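Local structure of oxalate biosynthetic component 1 (Burkholderia thailandensis, 5IKY) at residues A[406-411]-A[425-430]; A[576-581]-A[597-602]. The protein produces oxalate as a bifunctional enzyme of quorum sensing-dependent oxalogenesis, combining a serine hydrolase of the alpha/beta-hydrolase type with an additional lyase activity. One frame throughout, in Å; residues are numbered along the deposited sequence.

Contact 1. Residues A[406-411]-A[425-430]; sequences RKAIAK and VELAAT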
# COMPACT_ATOMS: atom_id res chain seq x y z
N ARG A 406 37.77 5.52 7.13
CA ARG A 406 36.86 4.43 6.80
C ARG A 406 37.40 3.10 7.30
O ARG A 406 36.67 2.30 7.88
CB ARG A 406 36.61 4.34 5.29
CG ARG A 406 35.68 3.18 4.93
CD ARG A 406 35.71 2.81 3.46
NE ARG A 406 37.07 2.61 2.96
CZ ARG A 406 37.80 1.52 3.20
NH1 ARG A 406 37.32 0.54 3.94
NH2 ARG A 406 39.02 1.43 2.69
N LYS A 407 38.69 2.87 7.06
CA LYS A 407 39.34 1.64 7.50
C LYS A 407 39.33 1.53 9.02
O LYS A 407 39.15 0.44 9.57
CB LYS A 407 40.77 1.57 6.96
CG LYS A 407 40.86 1.27 5.48
CD LYS A 407 42.29 1.34 4.97
CE LYS A 407 42.37 0.98 3.49
NZ LYS A 407 43.74 1.15 2.94
N ALA A 408 39.51 2.66 9.69
CA ALA A 408 39.44 2.71 11.14
C ALA A 408 38.04 2.33 11.62
O ALA A 408 37.88 1.43 12.45
CB ALA A 408 39.82 4.09 11.65
N ILE A 409 37.03 3.01 11.08
CA ILE A 409 35.63 2.76 11.42
C ILE A 409 35.23 1.30 11.21
O ILE A 409 34.53 0.71 12.04
CB ILE A 409 34.69 3.66 10.59
CG1 ILE A 409 34.81 5.12 11.04
CG2 ILE A 409 33.25 3.20 10.70
CD1 ILE A 409 33.98 6.09 10.23
N ALA A 410 35.68 0.71 10.11
CA ALA A 410 35.38 -0.68 9.78
C ALA A 410 35.88 -1.63 10.86
O ALA A 410 35.27 -2.67 11.12
CB ALA A 410 35.97 -1.05 8.43
N LYS A 411 36.99 -1.27 11.50
CA LYS A 411 37.56 -2.11 12.54
C LYS A 411 36.76 -2.06 13.84
O LYS A 411 36.57 -3.07 14.50
CB LYS A 411 39.01 -1.71 12.83
CG LYS A 411 40.05 -2.52 12.06
CD LYS A 411 41.38 -2.51 12.79
CE LYS A 411 41.20 -2.54 14.30
NZ LYS A 411 42.41 -3.03 15.01
N VAL A 425 30.58 6.05 15.31
CA VAL A 425 29.58 7.06 14.97
C VAL A 425 30.20 8.45 14.97
O VAL A 425 29.97 9.24 14.05
CB VAL A 425 28.39 7.03 15.95
CG1 VAL A 425 27.46 8.20 15.69
CG2 VAL A 425 27.64 5.71 15.83
N GLU A 426 31.00 8.75 16.00
CA GLU A 426 31.66 10.04 16.11
C GLU A 426 32.60 10.28 14.94
O GLU A 426 32.65 11.38 14.38
CB GLU A 426 32.42 10.14 17.43
N LEU A 427 33.35 9.25 14.56
CA LEU A 427 34.28 9.34 13.44
C LEU A 427 33.55 9.66 12.14
O LEU A 427 33.98 10.51 11.37
CB LEU A 427 35.07 8.04 13.29
CG LEU A 427 36.23 7.80 14.26
CD1 LEU A 427 36.92 6.48 13.97
CD2 LEU A 427 37.22 8.95 14.20
N ALA A 428 32.43 8.97 11.92
CA ALA A 428 31.65 9.16 10.70
C ALA A 428 30.99 10.53 10.66
O ALA A 428 31.01 11.21 9.63
CB ALA A 428 30.60 8.07 10.58
N ALA A 429 30.43 10.95 11.79
CA ALA A 429 29.72 12.22 11.88
C ALA A 429 30.67 13.42 11.74
O ALA A 429 30.35 14.39 11.06
CB ALA A 429 28.95 12.31 13.18
N THR A 430 31.82 13.34 12.39
CA THR A 430 32.81 14.42 12.36
C THR A 430 33.33 14.65 10.94
O THR A 430 33.59 15.78 10.54
CB THR A 430 33.98 14.12 13.31
OG1 THR A 430 33.49 13.97 14.65
CG2 THR A 430 35.00 15.25 13.28
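Ile-409 and Leu-427 carry most of this contact, where the segments 406-411 and 425-430 meet through apolar side chains. Both point toward the opposing helix, and they slide past each other in opposite directions, so that contact is made along their flanks. CG1 of Ile-409 lies 3.7 Å from CB of Leu-427, and the same CG1 meets the Leu-427 branch CD1 at 3.9 Å. The isoleucine reaches this far because CG1 stands beside its own backbone N (chi1 -70°) and the chain then runs extended (chi2 177°), carrying CD1 past the leucine stem onto the backbone of the next residue. There CD1 of Ile-409 rests 3.7 Å from the backbone N of Ala-428 and 3.9 Å from its CB. At the margin, CB of Ala-408 approaches Leu-427 CD1 more loosely, at 4.4 Å. Phe-456 and Leu-459 also touch Ile-409, while Val-463 of helix 460-466 packs on Ala-428, so the buried part of the contact continues beyond the two helices. The segment axes approach to 9.8 Å at 154°, an antiparallel helical hairpin, placed here in the connection between the neighbouring parallel strands 375-380 and 446-451 of a TIM barrel.

Contact 2. Residues A[576-581]-A[597-602]; sequences AAHLAS and LTAARS
The carbonyl O of Ala-599 receives the hydroxyl OG of Ser-602 at 2.7 Å, while the methyl of the same alanine meets the neighbouring helix. The setting is the packing of two successive helices in the cap domain, between the end of helix 562-579 and the last turns of helix 592-602. The serine bond is bent: OG stands above the carbonyl plane of Ala-599, with a C=O...OG angle of 114°, the serine side chain folding back to a carbonyl three residues earlier on its own helix. Across the contact, CB of Ala-599 is received between two consecutive side chains, His-578 and Leu-579. The imidazole presents its edge: CB of Ala-599 lies near the plane of the His-578 ring, 3.7 Å from ND1 and slightly farther from CE1. This edge is brought forward by a first torsion that sets CG opposite the backbone N (chi1 178°). The His-578 ring also meets that of His-303, their planes inclined at about 55°, and Ser-602 touches His-303 as well; through His-303 the cap reaches a residue of the beta-keto acid cleavage enzyme region. The next residue after His-578, the buried Leu-579, brings its CD2 to 3.8 Å from Ala-599 CB.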
# COMPACT_ATOMS: atom_id res chain seq x y z
N ALA A 576 -11.79 9.63 -24.10
CA ALA A 576 -12.70 9.43 -25.22
C ALA A 576 -11.96 9.00 -26.48
O ALA A 576 -12.42 8.12 -27.21
CB ALA A 576 -13.50 10.69 -25.48
N ALA A 577 -10.81 9.62 -26.73
CA ALA A 577 -10.01 9.30 -27.90
C ALA A 577 -9.44 7.89 -27.81
O ALA A 577 -9.40 7.17 -28.81
CB ALA A 577 -8.89 10.32 -28.07
N HIS A 578 -9.01 7.51 -26.62
CA HIS A 578 -8.46 6.17 -26.40
C HIS A 578 -9.53 5.10 -26.60
O HIS A 578 -9.23 4.01 -27.10
CB HIS A 578 -7.87 6.06 -25.00
CG HIS A 578 -7.33 4.70 -24.68
ND1 HIS A 578 -7.90 3.88 -23.73
CD2 HIS A 578 -6.28 4.01 -25.19
CE1 HIS A 578 -7.22 2.75 -23.66
NE2 HIS A 578 -6.24 2.80 -24.54
N LEU A 579 -10.76 5.40 -26.20
CA LEU A 579 -11.87 4.46 -26.35
C LEU A 579 -12.33 4.39 -27.81
O LEU A 579 -12.89 3.38 -28.24
CB LEU A 579 -13.04 4.85 -25.45
CG LEU A 579 -12.82 4.73 -23.94
CD1 LEU A 579 -14.07 5.15 -23.19
CD2 LEU A 579 -12.40 3.31 -23.57
N ALA A 580 -12.09 5.46 -28.55
CA ALA A 580 -12.47 5.51 -29.96
C ALA A 580 -11.33 5.04 -30.85
O ALA A 580 -11.29 5.35 -32.05
CB ALA A 580 -12.90 6.92 -30.34
N SER A 581 -10.39 4.30 -30.27
CA SER A 581 -9.28 3.72 -31.01
C SER A 581 -9.48 2.21 -31.14
O SER A 581 -9.08 1.45 -30.26
CB SER A 581 -7.95 4.03 -30.33
N LEU A 597 -13.55 0.02 -18.09
CA LEU A 597 -13.18 0.23 -16.69
C LEU A 597 -11.67 0.34 -16.49
O LEU A 597 -11.21 1.14 -15.69
CB LEU A 597 -13.75 -0.89 -15.82
CG LEU A 597 -15.24 -0.79 -15.51
CD1 LEU A 597 -15.83 -2.16 -15.19
CD2 LEU A 597 -15.47 0.18 -14.35
N THR A 598 -10.91 -0.48 -17.22
CA THR A 598 -9.46 -0.43 -17.14
C THR A 598 -8.93 0.88 -17.73
O THR A 598 -7.99 1.47 -17.20
CB THR A 598 -8.80 -1.61 -17.87
OG1 THR A 598 -9.49 -1.86 -19.10
CG2 THR A 598 -8.85 -2.87 -17.01
N ALA A 599 -9.54 1.31 -18.82
CA ALA A 599 -9.17 2.58 -19.45
C ALA A 599 -9.52 3.74 -18.52
O ALA A 599 -8.72 4.66 -18.34
CB ALA A 599 -9.87 2.73 -20.79
N ALA A 600 -10.70 3.69 -17.93
CA ALA A 600 -11.16 4.73 -17.03
C ALA A 600 -10.25 4.86 -15.81
O ALA A 600 -9.80 5.96 -15.48
CB ALA A 600 -12.59 4.46 -16.60
N ARG A 601 -9.98 3.74 -15.15
CA ARG A 601 -9.15 3.73 -13.95
C ARG A 601 -7.75 4.28 -14.22
O ARG A 601 -7.17 4.97 -13.39
CB ARG A 601 -9.04 2.32 -13.37
CG ARG A 601 -10.06 2.01 -12.28
CD ARG A 601 -9.75 0.69 -11.58
NE ARG A 601 -9.94 -0.47 -12.44
CZ ARG A 601 -11.04 -1.21 -12.47
NH1 ARG A 601 -12.06 -0.91 -11.67
NH2 ARG A 601 -11.13 -2.25 -13.29
N SER A 602 -7.21 3.96 -15.40
CA SER A 602 -5.86 4.38 -15.76
C SER A 602 -5.79 5.88 -16.02
O SER A 602 -4.74 6.50 -15.82
CB SER A 602 -5.37 3.60 -16.98
OG SER A 602 -6.20 3.85 -18.10

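In the fold
Contacts 1 and 2 show the same principle, paired helices that each set alanine methyls against larger side chains, in two parts of one long chain. They lie on opposite sides of the chain's centre, with contact centres 56 Å apart and nearest atoms about 44 Å apart, and they follow one another in series along the sequence. Contact 1 belongs to the barrel that holds the magnesium ion, bound by His-227 and Glu-477, just beyond strands 223-226 and 471-474; strand 446-451, which follows its second helix, pairs with 471-474. Contact 2 belongs to the cap, where His-578 meets His-303 of the beta-keto acid cleavage enzyme region. Neither contact includes a metal ligand.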